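Local structure of type IV pilus biogenesis factor PilY1 (Pseudomonas aeruginosa, 3HX6) at residues Pro419-Asn424 against Ser428-Gly433; Arg336-Lys341 against Asp484-Gly489; Ile344-Thr349 against Ser432-Asp437. The protein primes type IV pilus assembly, supports twitching motility and adhesion to host cells, and binds calcium, apparently to regulate pilus retraction. The protein carries 3 engineered substitutions. All blocks are in the same frame, centred on the assembly; numbering follows the deposited sequence.

How the contacts relate
Going from the N terminus, Arg-336-Lys-341 opens contact 2 at the turn between strands 333-336 and 343-348, and Ile-344-Thr-349 opens contact 3 directly afterwards. The chain then passes through strands 367-373, 392-405 and 408-415 before contact 1 closes a short hairpin-like loop, Pro-419-Asn-424 against Ser-428-Gly-433. Ser-432 and Gly-433 end contact 1 and begin the second half of contact 3, which closes on strand 433-437. Asp-484-Gly-489, after strand 477-483, closes contact 2 last, so its loop encloses the other two. Contact 3 ties strand 343-348 to strand 433-437, contact 2 sets the loop 484-489 against the turn after strand 333-336, and Trp-422 of contact 1 packs on Ile-344 and His-337.

Contact 1 (Pro419-Asn424 against Ser428-Gly433); sequences PVNWLN and STKQSG
Gln-431 and Asn-421 lock the two arms of this loop together through both backbone and side chain. The arms run in nearly opposite directions, with a single bridge at Leu-423 and Thr-429. Starting at its root, Gln-431 CB packs 3.3 Å from Asn-421 O, the same oxygen that accepts a hydrogen bond from Gln-431 N. CG stays alongside that carbonyl, and CD comes up to the backbone N of Asn-421. The chain is extended beyond CG (chi2 178°), which brings the amide group up to the facing arm. At the tip, OE1 receives Asn-421 N at 2.7 Å in a nearly straight bond, lying in the carbonyl plane of the side-chain amide. A water lies 2.6 Å from Gln-431 OE1 and also close to Pro-419 O, while NE2 turns to Gln-393 OE1. The side-chain carbonyl thus extends the backbone pairing by one acceptor. Farther along, Lys-430 N donates to Trp-422 O at 2.7 Å, approaching from above the carbonyl plane, and Asn-424 N bonds to Ser-428 O at 2.8 Å, nearly along the C=O axis. The aliphatic chain of Lys-430 crosses the side-chain amide of Asn-421 at about a right angle. Trp-422 leaves the backbone away from the other arm, yet its ring swings back: CZ3 lies 3.6 Å from Gly-433 N, Ser-432 O sits in plane at the ring edge, and Val-420 CG1 rests over the centre of one face. The indole also meets His-337 and Trp-372 edge-to-face. This hairpin-like excursion sits at the surface between strands 408-415 and 433-437, with backbone bonds from Ser-432 to Trp-372 and from Gly-433 to Gln-393 stitching its end to strands 367-373 and 392-405.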
ATOM      1  N   PRO A 419     -16.598  29.978  -3.463  1.00 19.31           N
ATOM      2  CA  PRO A 419     -15.548  29.941  -4.479  1.00 20.74           C
ATOM      3  C   PRO A 419     -14.556  31.080  -4.285  1.00 19.61           C
ATOM      4  O   PRO A 419     -14.847  32.064  -3.606  1.00 20.26           O
ATOM      5  CB  PRO A 419     -16.332  30.062  -5.783  1.00 22.87           C
ATOM      6  CG  PRO A 419     -17.486  30.944  -5.391  1.00 23.32           C
ATOM      7  CD  PRO A 419     -17.892  30.386  -4.040  1.00 21.23           C
ATOM      8  N   VAL A 420     -13.374  30.929  -4.865  1.00 19.34           N
ATOM      9  CA  VAL A 420     -12.345  31.951  -4.779  1.00 19.15           C
ATOM     10  C   VAL A 420     -12.174  32.511  -6.186  1.00 20.54           C
ATOM     11  O   VAL A 420     -11.993  31.750  -7.139  1.00 22.11           O
ATOM     12  CB  VAL A 420     -10.990  31.360  -4.323  1.00 17.43           C
ATOM     13  CG1 VAL A 420      -9.935  32.456  -4.283  1.00 16.94           C
ATOM     14  CG2 VAL A 420     -11.130  30.719  -2.947  1.00 17.51           C
ATOM     15  N   ASN A 421     -12.237  33.833  -6.318  1.00 19.90           N
ATOM     16  CA  ASN A 421     -12.075  34.464  -7.623  1.00 21.60           C
ATOM     17  C   ASN A 421     -10.643  34.970  -7.700  1.00 20.20           C
ATOM     18  O   ASN A 421     -10.331  36.067  -7.239  1.00 20.00           O
ATOM     19  CB  ASN A 421     -13.053  35.627  -7.792  1.00 21.77           C
ATOM     20  CG  ASN A 421     -13.096  36.145  -9.220  1.00 25.62           C
ATOM     21  OD1 ASN A 421     -13.632  37.219  -9.486  1.00 30.28           O
ATOM     22  ND2 ASN A 421     -12.538  35.374 -10.151  1.00 23.26           N
ATOM     23  N   TRP A 422      -9.778  34.156  -8.287  1.00 20.13           N
ATOM     24  CA  TRP A 422      -8.362  34.483  -8.388  1.00 20.61           C
ATOM     25  C   TRP A 422      -7.986  35.646  -9.301  1.00 22.43           C
ATOM     26  O   TRP A 422      -7.179  36.493  -8.919  1.00 19.97           O
ATOM     27  CB  TRP A 422      -7.573  33.251  -8.832  1.00 18.15           C
ATOM     28  CG  TRP A 422      -7.786  32.027  -7.986  1.00 18.09           C
ATOM     29  CD1 TRP A 422      -8.551  30.938  -8.299  1.00 15.84           C
ATOM     30  CD2 TRP A 422      -7.195  31.748  -6.711  1.00 17.17           C
ATOM     31  NE1 TRP A 422      -8.466  29.997  -7.302  1.00 17.35           N
ATOM     32  CE2 TRP A 422      -7.642  30.467  -6.315  1.00 17.24           C
ATOM     33  CE3 TRP A 422      -6.328  32.455  -5.866  1.00 16.21           C
ATOM     34  CZ2 TRP A 422      -7.250  29.876  -5.111  1.00 17.51           C
ATOM     35  CZ3 TRP A 422      -5.935  31.865  -4.665  1.00 15.89           C
ATOM     36  CH2 TRP A 422      -6.397  30.588  -4.301  1.00 16.48           C
ATOM     37  N   LEU A 423      -8.556  35.684 -10.502  1.00 22.65           N
ATOM     38  CA  LEU A 423      -8.211  36.736 -11.457  1.00 26.85           C
ATOM     39  C   LEU A 423      -9.390  37.514 -12.020  1.00 27.26           C
ATOM     40  O   LEU A 423     -10.487  36.979 -12.143  1.00 26.38           O
ATOM     41  CB  LEU A 423      -7.454  36.134 -12.653  1.00 27.57           C
ATOM     42  CG  LEU A 423      -6.119  35.396 -12.516  1.00 27.02           C
ATOM     43  CD1 LEU A 423      -5.135  36.261 -11.733  1.00 25.52           C
ATOM     44  CD2 LEU A 423      -6.333  34.066 -11.829  1.00 31.63           C
ATOM     45  N   ASN A 424      -9.154  38.777 -12.369  1.00 29.68           N
ATOM     46  CA  ASN A 424     -10.195  39.588 -12.996  1.00 34.33           C
ATOM     47  C   ASN A 424     -10.102  39.228 -14.472  1.00 35.05           C
ATOM     48  O   ASN A 424      -9.244  38.437 -14.861  1.00 34.17           O
ATOM     49  CB  ASN A 424      -9.931  41.085 -12.830  1.00 36.63           C
ATOM     50  CG  ASN A 424     -10.239  41.581 -11.439  1.00 41.33           C
ATOM     51  OD1 ASN A 424     -11.197  41.135 -10.804  1.00 44.98           O
ATOM     52  ND2 ASN A 424      -9.438  42.523 -10.959  1.00 44.95           N
ATOM     53  N   SER A 428      -5.447  40.423 -13.947  1.00 31.51           N
ATOM     54  CA  SER A 428      -4.863  40.910 -12.703  1.00 32.30           C
ATOM     55  C   SER A 428      -5.441  40.117 -11.532  1.00 31.71           C
ATOM     56  O   SER A 428      -6.577  39.649 -11.587  1.00 31.63           O
ATOM     57  CB  SER A 428      -5.156  42.400 -12.510  1.00 33.10           C
ATOM     58  OG  SER A 428      -6.529  42.627 -12.240  1.00 36.75           O
ATOM     59  N   THR A 429      -4.651  39.978 -10.473  1.00 29.97           N
ATOM     60  CA  THR A 429      -5.062  39.227  -9.290  1.00 28.13           C
ATOM     61  C   THR A 429      -6.214  39.859  -8.518  1.00 26.98           C
ATOM     62  O   THR A 429      -6.172  41.039  -8.180  1.00 25.22           O
ATOM     63  CB  THR A 429      -3.881  39.058  -8.309  1.00 28.44           C
ATOM     64  OG1 THR A 429      -2.802  38.394  -8.974  1.00 29.40           O
ATOM     65  CG2 THR A 429      -4.307  38.240  -7.089  1.00 26.64           C
ATOM     66  N   LYS A 430      -7.239  39.063  -8.234  1.00 25.64           N
ATOM     67  CA  LYS A 430      -8.371  39.554  -7.461  1.00 25.88           C
ATOM     68  C   LYS A 430      -8.186  39.046  -6.030  1.00 24.05           C
ATOM     69  O   LYS A 430      -7.600  39.735  -5.201  1.00 24.42           O
ATOM     70  CB  LYS A 430      -9.693  39.054  -8.047  1.00 28.83           C
ATOM     71  CG  LYS A 430     -10.905  39.674  -7.368  1.00 33.20           C
ATOM     72  CD  LYS A 430     -12.199  39.317  -8.074  1.00 37.23           C
ATOM     73  CE  LYS A 430     -13.398  39.881  -7.320  1.00 41.28           C
ATOM     74  NZ  LYS A 430     -13.469  39.359  -5.919  1.00 42.28           N
ATOM     75  N   GLN A 431      -8.677  37.848  -5.728  1.00 20.45           N
ATOM     76  CA  GLN A 431      -8.483  37.301  -4.389  1.00 18.32           C
ATOM     77  C   GLN A 431      -7.163  36.540  -4.408  1.00 17.71           C
ATOM     78  O   GLN A 431      -6.847  35.862  -5.380  1.00 17.18           O
ATOM     79  CB  GLN A 431      -9.644  36.377  -3.997  1.00 18.10           C
ATOM     80  CG  GLN A 431     -10.936  37.133  -3.675  1.00 16.91           C
ATOM     81  CD  GLN A 431     -12.097  36.219  -3.342  1.00 18.84           C
ATOM     82  OE1 GLN A 431     -12.438  35.327  -4.116  1.00 21.56           O
ATOM     83  NE2 GLN A 431     -12.719  36.441  -2.189  1.00 17.70           N
ATOM     84  N   SER A 432      -6.371  36.669  -3.350  1.00 18.02           N
ATOM     85  CA  SER A 432      -5.088  35.982  -3.322  1.00 17.83           C
ATOM     86  C   SER A 432      -5.097  34.748  -2.448  1.00 17.39           C
ATOM     87  O   SER A 432      -4.049  34.164  -2.170  1.00 16.36           O
ATOM     88  CB  SER A 432      -3.990  36.932  -2.861  1.00 17.45           C
ATOM     89  OG  SER A 432      -3.756  37.915  -3.853  1.00 22.24           O
ATOM     90  N   GLY A 433      -6.283  34.339  -2.019  1.00 17.13           N
ATOM     91  CA  GLY A 433      -6.357  33.157  -1.190  1.00 16.47           C
ATOM     92  C   GLY A 433      -7.641  33.022  -0.406  1.00 15.48           C
ATOM     93  O   GLY A 433      -8.704  33.508  -0.811  1.00 14.74           O
TER
HETATM   94  O   HOH W   1     -14.865  34.506  -3.979  1.00 24.30           O

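Contact 2 (Arg336-Lys341 against Asp484-Gly489); sequences RHPTRK and DPYTGG
Pro-338 and Tyr-486 bring two compact turns together, their CA atoms 7.1 Å apart. Residues His-337 to Arg-340 form a type I beta turn, closed by Arg-340 N bonding to His-337 O at 2.8 Å. The facing segment folds back at Asp-484: its carbonyl oxygen accepts from both Thr-487 N and Gly-488 N, and its OD1 takes Tyr-486 N at 3.0 Å in an Asx turn, the donor standing well above the carboxylate plane. Gly-488 continues this bend with a positive phi of 79°. The first of these turns links strands 333-336 and 343-348 of the beta propeller, an antiparallel pair at one border of the large mixed sheet; the second follows strand 477-483 of the same sheet. Across the gap the tyrosine does the touching. Its CG points away from its own carbonyl carbon (chi1 -50°), which brings the ring back to the proline. Pro-338 CG lies over one face, 3.4 Å from Tyr-486 CD2, and Pro-485 CG lies over the centre of the opposite face, so the phenol is sandwiched between a proline of each segment. Near the ring plane, Arg-336 O approaches the edge at CE2, 3.6 Å away. A water donates to that same carbonyl oxygen at 2.7 Å and is 2.6 Å from Tyr-486 OH, joining the phenol to the start of the turn. Within the turn, His-337 ND1 accepts a nearly straight bond from Thr-339 N, while its ring stacks on Trp-372. The Arg-336 side chain leads away from the tyrosine and lies about 11 Å from a bound calcium ion.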
ATOM      1  N   ARG A 336      -0.022  23.200  -5.696  1.00 14.31           N
ATOM      2  CA  ARG A 336       0.099  23.976  -6.925  1.00 17.16           C
ATOM      3  C   ARG A 336      -1.219  24.701  -7.194  1.00 17.05           C
ATOM      4  O   ARG A 336      -2.295  24.112  -7.095  1.00 16.39           O
ATOM      5  CB  ARG A 336       0.426  23.068  -8.118  1.00 18.75           C
ATOM      6  CG  ARG A 336       0.857  23.849  -9.359  1.00 21.27           C
ATOM      7  CD  ARG A 336       0.943  22.964 -10.599  1.00 23.35           C
ATOM      8  NE  ARG A 336       2.027  21.988 -10.541  1.00 24.79           N
ATOM      9  CZ  ARG A 336       3.315  22.277 -10.706  1.00 25.59           C
ATOM     10  NH1 ARG A 336       3.701  23.524 -10.942  1.00 24.17           N
ATOM     11  NH2 ARG A 336       4.220  21.311 -10.645  1.00 25.91           N
ATOM     12  N   HIS A 337      -1.137  25.982  -7.526  1.00 17.30           N
ATOM     13  CA  HIS A 337      -2.341  26.749  -7.812  1.00 18.85           C
ATOM     14  C   HIS A 337      -3.076  26.140  -9.015  1.00 20.64           C
ATOM     15  O   HIS A 337      -2.452  25.584  -9.917  1.00 21.18           O
ATOM     16  CB  HIS A 337      -1.961  28.200  -8.088  1.00 18.77           C
ATOM     17  CG  HIS A 337      -3.128  29.132  -8.138  1.00 18.83           C
ATOM     18  ND1 HIS A 337      -3.918  29.278  -9.258  1.00 18.81           N
ATOM     19  CD2 HIS A 337      -3.651  29.953  -7.198  1.00 19.77           C
ATOM     20  CE1 HIS A 337      -4.873  30.153  -9.007  1.00 20.32           C
ATOM     21  NE2 HIS A 337      -4.735  30.579  -7.764  1.00 18.30           N
ATOM     22  N   PRO A 338      -4.417  26.217  -9.028  1.00 21.91           N
ATOM     23  CA  PRO A 338      -5.217  25.667 -10.131  1.00 23.89           C
ATOM     24  C   PRO A 338      -4.804  26.146 -11.523  1.00 24.00           C
ATOM     25  O   PRO A 338      -4.943  25.412 -12.497  1.00 26.61           O
ATOM     26  CB  PRO A 338      -6.636  26.104  -9.778  1.00 22.76           C
ATOM     27  CG  PRO A 338      -6.622  26.078  -8.286  1.00 22.81           C
ATOM     28  CD  PRO A 338      -5.289  26.710  -7.947  1.00 19.93           C
ATOM     29  N   THR A 339      -4.306  27.375 -11.615  1.00 25.13           N
ATOM     30  CA  THR A 339      -3.882  27.936 -12.901  1.00 25.12           C
ATOM     31  C   THR A 339      -2.491  27.456 -13.284  1.00 26.87           C
ATOM     32  O   THR A 339      -2.007  27.743 -14.379  1.00 26.79           O
ATOM     33  CB  THR A 339      -3.834  29.475 -12.866  1.00 23.67           C
ATOM     34  OG1 THR A 339      -2.911  29.899 -11.854  1.00 25.38           O
ATOM     35  CG2 THR A 339      -5.210  30.050 -12.568  1.00 24.21           C
ATOM     36  N   ARG A 340      -1.854  26.735 -12.369  1.00 26.23           N
ATOM     37  CA  ARG A 340      -0.510  26.212 -12.566  1.00 27.10           C
ATOM     38  C   ARG A 340       0.557  27.289 -12.421  1.00 26.10           C
ATOM     39  O   ARG A 340       1.744  27.035 -12.635  1.00 27.43           O
ATOM     40  CB  ARG A 340      -0.378  25.506 -13.919  1.00 30.11           C
ATOM     41  CG  ARG A 340      -1.182  24.216 -14.007  1.00 33.49           C
ATOM     42  CD  ARG A 340      -0.704  23.334 -15.154  1.00 37.53           C
ATOM     43  NE  ARG A 340       0.573  22.687 -14.860  1.00 40.25           N
ATOM     44  CZ  ARG A 340       0.730  21.698 -13.982  1.00 42.16           C
ATOM     45  NH1 ARG A 340      -0.314  21.234 -13.305  1.00 44.29           N
ATOM     46  NH2 ARG A 340       1.931  21.172 -13.779  1.00 41.92           N
ATOM     47  N   LYS A 341       0.137  28.496 -12.064  1.00 23.20           N
ATOM     48  CA  LYS A 341       1.092  29.568 -11.830  1.00 23.13           C
ATOM     49  C   LYS A 341       1.238  29.737 -10.323  1.00 20.97           C
ATOM     50  O   LYS A 341       0.274  30.074  -9.634  1.00 19.04           O
ATOM     51  CB  LYS A 341       0.614  30.895 -12.413  1.00 25.11           C
ATOM     52  CG  LYS A 341       1.595  32.026 -12.127  1.00 29.22           C
ATOM     53  CD  LYS A 341       1.060  33.372 -12.567  1.00 34.11           C
ATOM     54  CE  LYS A 341       2.072  34.471 -12.295  1.00 38.39           C
ATOM     55  NZ  LYS A 341       1.555  35.817 -12.691  1.00 41.89           N
ATOM     56  N   ASP A 484     -10.741  21.506   0.788  1.00 15.22           N
ATOM     57  CA  ASP A 484     -10.322  21.787  -0.577  1.00 17.41           C
ATOM     58  C   ASP A 484      -9.189  22.798  -0.457  1.00 17.27           C
ATOM     59  O   ASP A 484      -9.398  23.921  -0.007  1.00 17.23           O
ATOM     60  CB  ASP A 484     -11.487  22.379  -1.376  1.00 16.52           C
ATOM     61  CG  ASP A 484     -11.067  22.897  -2.739  1.00 17.05           C
ATOM     62  OD1 ASP A 484      -9.971  22.541  -3.228  1.00 14.51           O
ATOM     63  OD2 ASP A 484     -11.856  23.662  -3.330  1.00 20.40           O
ATOM     64  N   PRO A 485      -7.968  22.404  -0.844  1.00 16.92           N
ATOM     65  CA  PRO A 485      -6.828  23.323  -0.752  1.00 16.46           C
ATOM     66  C   PRO A 485      -6.964  24.580  -1.603  1.00 17.00           C
ATOM     67  O   PRO A 485      -6.360  25.605  -1.293  1.00 18.11           O
ATOM     68  CB  PRO A 485      -5.651  22.457  -1.189  1.00 14.76           C
ATOM     69  CG  PRO A 485      -6.282  21.511  -2.179  1.00 17.72           C
ATOM     70  CD  PRO A 485      -7.571  21.132  -1.473  1.00 16.35           C
ATOM     71  N   TYR A 486      -7.759  24.492  -2.666  1.00 14.62           N
ATOM     72  CA  TYR A 486      -7.963  25.607  -3.583  1.00 15.96           C
ATOM     73  C   TYR A 486      -8.939  26.656  -3.074  1.00 17.18           C
ATOM     74  O   TYR A 486      -9.015  27.752  -3.630  1.00 18.17           O
ATOM     75  CB  TYR A 486      -8.482  25.090  -4.928  1.00 17.01           C
ATOM     76  CG  TYR A 486      -7.674  23.953  -5.510  1.00 18.58           C
ATOM     77  CD1 TYR A 486      -8.305  22.818  -6.020  1.00 20.08           C
ATOM     78  CD2 TYR A 486      -6.283  24.019  -5.571  1.00 17.54           C
ATOM     79  CE1 TYR A 486      -7.567  21.777  -6.579  1.00 22.15           C
ATOM     80  CE2 TYR A 486      -5.537  22.988  -6.126  1.00 20.68           C
ATOM     81  CZ  TYR A 486      -6.181  21.871  -6.631  1.00 23.07           C
ATOM     82  OH  TYR A 486      -5.441  20.859  -7.196  1.00 25.97           O
ATOM     83  N   THR A 487      -9.685  26.332  -2.025  1.00 16.20           N
ATOM     84  CA  THR A 487     -10.665  27.273  -1.517  1.00 18.06           C
ATOM     85  C   THR A 487     -10.751  27.349   0.006  1.00 17.60           C
ATOM     86  O   THR A 487     -11.312  28.301   0.551  1.00 18.14           O
ATOM     87  CB  THR A 487     -12.061  26.909  -2.066  1.00 21.67           C
ATOM     88  OG1 THR A 487     -12.966  27.993  -1.835  1.00 31.95           O
ATOM     89  CG2 THR A 487     -12.590  25.675  -1.372  1.00 12.78           C
ATOM     90  N   GLY A 488     -10.197  26.352   0.686  1.00 17.54           N
ATOM     91  CA  GLY A 488     -10.258  26.316   2.138  1.00 16.94           C
ATOM     92  C   GLY A 488     -11.616  25.825   2.619  1.00 16.51           C
ATOM     93  O   GLY A 488     -11.863  25.713   3.818  1.00 14.00           O
ATOM     94  N   GLY A 489     -12.501  25.522   1.676  1.00 15.39           N
ATOM     95  CA  GLY A 489     -13.830  25.066   2.045  1.00 15.19           C
ATOM     96  C   GLY A 489     -14.092  23.593   1.796  1.00 15.45           C
ATOM     97  O   GLY A 489     -13.170  22.796   1.606  1.00 14.55           O
TER
HETATM   98  O   HOH W   2      -3.032  21.669  -7.867  1.00 24.52           O

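Contact 3 (Ile344-Thr349 against Ser432-Asp437); sequences IVIFGT and SGWYLD
The indole of Trp-434 meets Ile-344 and Ile-346 obliquely, both isoleucines lying to one side of its plane and displaced beyond the rim of the ring. On the opposite side, Gly-488 stands over the face, with its CA 3.3 Å from Trp-434 CD2. At the edge, Trp-434 NE1 hydrogen-bonds to Pro-485 O, which satisfies the buried N-H and holds the ring against rotation. The six-membered ring takes most of the isoleucine contact: CH2 is 3.9 Å from Ile-346 CG2, and CZ2 is 4.0 Å from both CG1 and CD1 of the same residue. Ile-344 is more distant, its CG2 4.2 Å from Trp-434 NE1, and it crosses the tryptophan at about a right angle. The indole gets there because CG stands between the backbone N and the carbonyl carbon (chi1 51°), and this tilts the ring across toward strand 343-348. The two strands are not hydrogen-bonded neighbours. Strand 367-373 runs between them, antiparallel to each, so 343-348 and 433-437 run parallel and the tryptophan reaches over the intervening strand, packing against Leu-368 on the way. Both strands belong to the large mixed sheet; strand 343-348 falls in the propeller domain, and the antiparallel run 333-336, 343-348, 367-373, 433-437 is consistent with a propeller blade. Alternation along strand 343-348 places Ile-344 and Ile-346 on the tryptophan's side, while Val-345 and Phe-347 project from the other face and pack on Leu-277 of strand 276-281, in the preceding four-stranded sheet. Along strand 433-437, Tyr-435 likewise takes the face opposite Trp-434, its ring edge meeting Asp-437 OD2 in plane. Asp-437 OD1 forms a salt bridge to Arg-389 and a hydrogen bond with Thr-367 OG1, fastening that end of the strand.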
ATOM      1  N   ILE A 344      -0.266  27.609  -3.689  1.00 13.00           N
ATOM      2  CA  ILE A 344      -1.094  28.070  -2.597  1.00 12.64           C
ATOM      3  C   ILE A 344      -0.381  27.570  -1.349  1.00 12.54           C
ATOM      4  O   ILE A 344      -0.178  26.371  -1.178  1.00 13.31           O
ATOM      5  CB  ILE A 344      -2.524  27.484  -2.683  1.00 15.23           C
ATOM      6  CG1 ILE A 344      -3.216  28.020  -3.942  1.00 12.20           C
ATOM      7  CG2 ILE A 344      -3.322  27.851  -1.424  1.00 10.98           C
ATOM      8  CD1 ILE A 344      -4.582  27.425  -4.215  1.00 15.67           C
ATOM      9  N   VAL A 345       0.031  28.501  -0.500  1.00 11.14           N
ATOM     10  CA  VAL A 345       0.724  28.164   0.734  1.00 11.65           C
ATOM     11  C   VAL A 345      -0.312  28.061   1.845  1.00 12.50           C
ATOM     12  O   VAL A 345      -0.976  29.039   2.184  1.00 11.54           O
ATOM     13  CB  VAL A 345       1.765  29.238   1.086  1.00 12.54           C
ATOM     14  CG1 VAL A 345       2.591  28.795   2.284  1.00 11.91           C
ATOM     15  CG2 VAL A 345       2.661  29.502  -0.125  1.00 13.04           C
ATOM     16  N   ILE A 346      -0.457  26.869   2.407  1.00 13.25           N
ATOM     17  CA  ILE A 346      -1.441  26.646   3.458  1.00 13.15           C
ATOM     18  C   ILE A 346      -0.783  26.554   4.830  1.00 12.74           C
ATOM     19  O   ILE A 346       0.184  25.819   5.018  1.00 13.38           O
ATOM     20  CB  ILE A 346      -2.240  25.351   3.175  1.00 12.95           C
ATOM     21  CG1 ILE A 346      -2.869  25.441   1.778  1.00 15.29           C
ATOM     22  CG2 ILE A 346      -3.304  25.147   4.246  1.00 13.27           C
ATOM     23  CD1 ILE A 346      -3.562  24.179   1.313  1.00 11.44           C
ATOM     24  N   PHE A 347      -1.304  27.317   5.784  1.00 12.61           N
ATOM     25  CA  PHE A 347      -0.767  27.304   7.140  1.00 13.59           C
ATOM     26  C   PHE A 347      -1.848  27.673   8.144  1.00 13.75           C
ATOM     27  O   PHE A 347      -2.766  28.437   7.834  1.00 14.01           O
ATOM     28  CB  PHE A 347       0.420  28.272   7.264  1.00 13.50           C
ATOM     29  CG  PHE A 347       0.127  29.660   6.761  1.00 15.30           C
ATOM     30  CD1 PHE A 347       0.121  29.931   5.399  1.00 14.12           C
ATOM     31  CD2 PHE A 347      -0.152  30.695   7.652  1.00 13.67           C
ATOM     32  CE1 PHE A 347      -0.158  31.218   4.927  1.00 16.44           C
ATOM     33  CE2 PHE A 347      -0.432  31.984   7.187  1.00 14.95           C
ATOM     34  CZ  PHE A 347      -0.433  32.243   5.824  1.00 11.84           C
ATOM     35  N   GLY A 348      -1.741  27.111   9.344  1.00 14.01           N
ATOM     36  CA  GLY A 348      -2.714  27.384  10.387  1.00 13.32           C
ATOM     37  C   GLY A 348      -2.025  27.993  11.588  1.00 14.12           C
ATOM     38  O   GLY A 348      -0.814  27.837  11.763  1.00 10.94           O
ATOM     39  N   THR A 349      -2.788  28.670  12.438  1.00 11.66           N
ATOM     40  CA  THR A 349      -2.182  29.316  13.585  1.00 13.10           C
ATOM     41  C   THR A 349      -2.456  28.588  14.892  1.00 12.64           C
ATOM     42  O   THR A 349      -3.406  27.810  15.003  1.00 12.06           O
ATOM     43  CB  THR A 349      -2.655  30.781  13.687  1.00 12.09           C
ATOM     44  OG1 THR A 349      -4.064  30.815  13.936  1.00 14.11           O
ATOM     45  CG2 THR A 349      -2.368  31.513  12.372  1.00 11.50           C
ATOM     46  N   SER A 432      -6.371  36.669  -3.350  1.00 18.02           N
ATOM     47  CA  SER A 432      -5.088  35.982  -3.322  1.00 17.83           C
ATOM     48  C   SER A 432      -5.097  34.748  -2.448  1.00 17.39           C
ATOM     49  O   SER A 432      -4.049  34.164  -2.170  1.00 16.36           O
ATOM     50  CB  SER A 432      -3.990  36.932  -2.861  1.00 17.45           C
ATOM     51  OG  SER A 432      -3.756  37.915  -3.853  1.00 22.24           O
ATOM     52  N   GLY A 433      -6.283  34.339  -2.019  1.00 17.13           N
ATOM     53  CA  GLY A 433      -6.357  33.157  -1.190  1.00 16.47           C
ATOM     54  C   GLY A 433      -7.641  33.022  -0.406  1.00 15.48           C
ATOM     55  O   GLY A 433      -8.704  33.508  -0.811  1.00 14.74           O
ATOM     56  N   TRP A 434      -7.524  32.366   0.741  1.00 12.83           N
ATOM     57  CA  TRP A 434      -8.668  32.120   1.591  1.00 13.65           C
ATOM     58  C   TRP A 434      -8.247  31.954   3.038  1.00 13.68           C
ATOM     59  O   TRP A 434      -7.063  31.859   3.340  1.00 13.13           O
ATOM     60  CB  TRP A 434      -9.383  30.847   1.126  1.00 12.76           C
ATOM     61  CG  TRP A 434      -8.462  29.635   0.952  1.00 12.85           C
ATOM     62  CD1 TRP A 434      -7.961  29.148  -0.223  1.00 11.18           C
ATOM     63  CD2 TRP A 434      -8.009  28.737   1.979  1.00 10.69           C
ATOM     64  NE1 TRP A 434      -7.235  27.997   0.004  1.00 12.57           N
ATOM     65  CE2 TRP A 434      -7.251  27.723   1.347  1.00 12.87           C
ATOM     66  CE3 TRP A 434      -8.175  28.687   3.370  1.00 10.59           C
ATOM     67  CZ2 TRP A 434      -6.663  26.671   2.059  1.00  9.08           C
ATOM     68  CZ3 TRP A 434      -7.586  27.635   4.081  1.00  9.33           C
ATOM     69  CH2 TRP A 434      -6.843  26.645   3.420  1.00 10.25           C
ATOM     70  N   TYR A 435      -9.230  31.936   3.929  1.00 14.32           N
ATOM     71  CA  TYR A 435      -8.967  31.727   5.342  1.00 14.35           C
ATOM     72  C   TYR A 435     -10.181  31.069   5.972  1.00 13.46           C
ATOM     73  O   TYR A 435     -11.293  31.176   5.467  1.00 11.98           O
ATOM     74  CB  TYR A 435      -8.628  33.038   6.065  1.00 15.76           C
ATOM     75  CG  TYR A 435      -9.776  34.011   6.244  1.00 19.48           C
ATOM     76  CD1 TYR A 435     -10.056  34.977   5.280  1.00 19.66           C
ATOM     77  CD2 TYR A 435     -10.556  33.993   7.405  1.00 21.44           C
ATOM     78  CE1 TYR A 435     -11.082  35.913   5.470  1.00 21.21           C
ATOM     79  CE2 TYR A 435     -11.583  34.918   7.604  1.00 19.91           C
ATOM     80  CZ  TYR A 435     -11.838  35.873   6.633  1.00 21.74           C
ATOM     81  OH  TYR A 435     -12.847  36.788   6.825  1.00 24.48           O
ATOM     82  N   LEU A 436      -9.950  30.359   7.064  1.00 14.48           N
ATOM     83  CA  LEU A 436     -11.012  29.669   7.773  1.00 13.96           C
ATOM     84  C   LEU A 436     -10.685  29.772   9.254  1.00 14.85           C
ATOM     85  O   LEU A 436      -9.697  29.210   9.699  1.00 14.16           O
ATOM     86  CB  LEU A 436     -11.047  28.194   7.349  1.00 12.25           C
ATOM     87  CG  LEU A 436     -11.969  27.232   8.111  1.00 14.80           C
ATOM     88  CD1 LEU A 436     -13.423  27.596   7.842  1.00 14.74           C
ATOM     89  CD2 LEU A 436     -11.698  25.792   7.670  1.00 17.58           C
ATOM     90  N   ASP A 437     -11.494  30.503  10.013  1.00 16.08           N
ATOM     91  CA  ASP A 437     -11.246  30.610  11.443  1.00 17.49           C
ATOM     92  C   ASP A 437     -11.702  29.298  12.076  1.00 17.55           C
ATOM     93  O   ASP A 437     -12.750  28.750  11.713  1.00 17.77           O
ATOM     94  CB  ASP A 437     -12.016  31.790  12.052  1.00 19.07           C
ATOM     95  CG  ASP A 437     -11.432  33.143  11.657  1.00 21.46           C
ATOM     96  OD1 ASP A 437     -10.242  33.393  11.935  1.00 22.29           O
ATOM     97  OD2 ASP A 437     -12.165  33.963  11.066  1.00 24.62           O
TER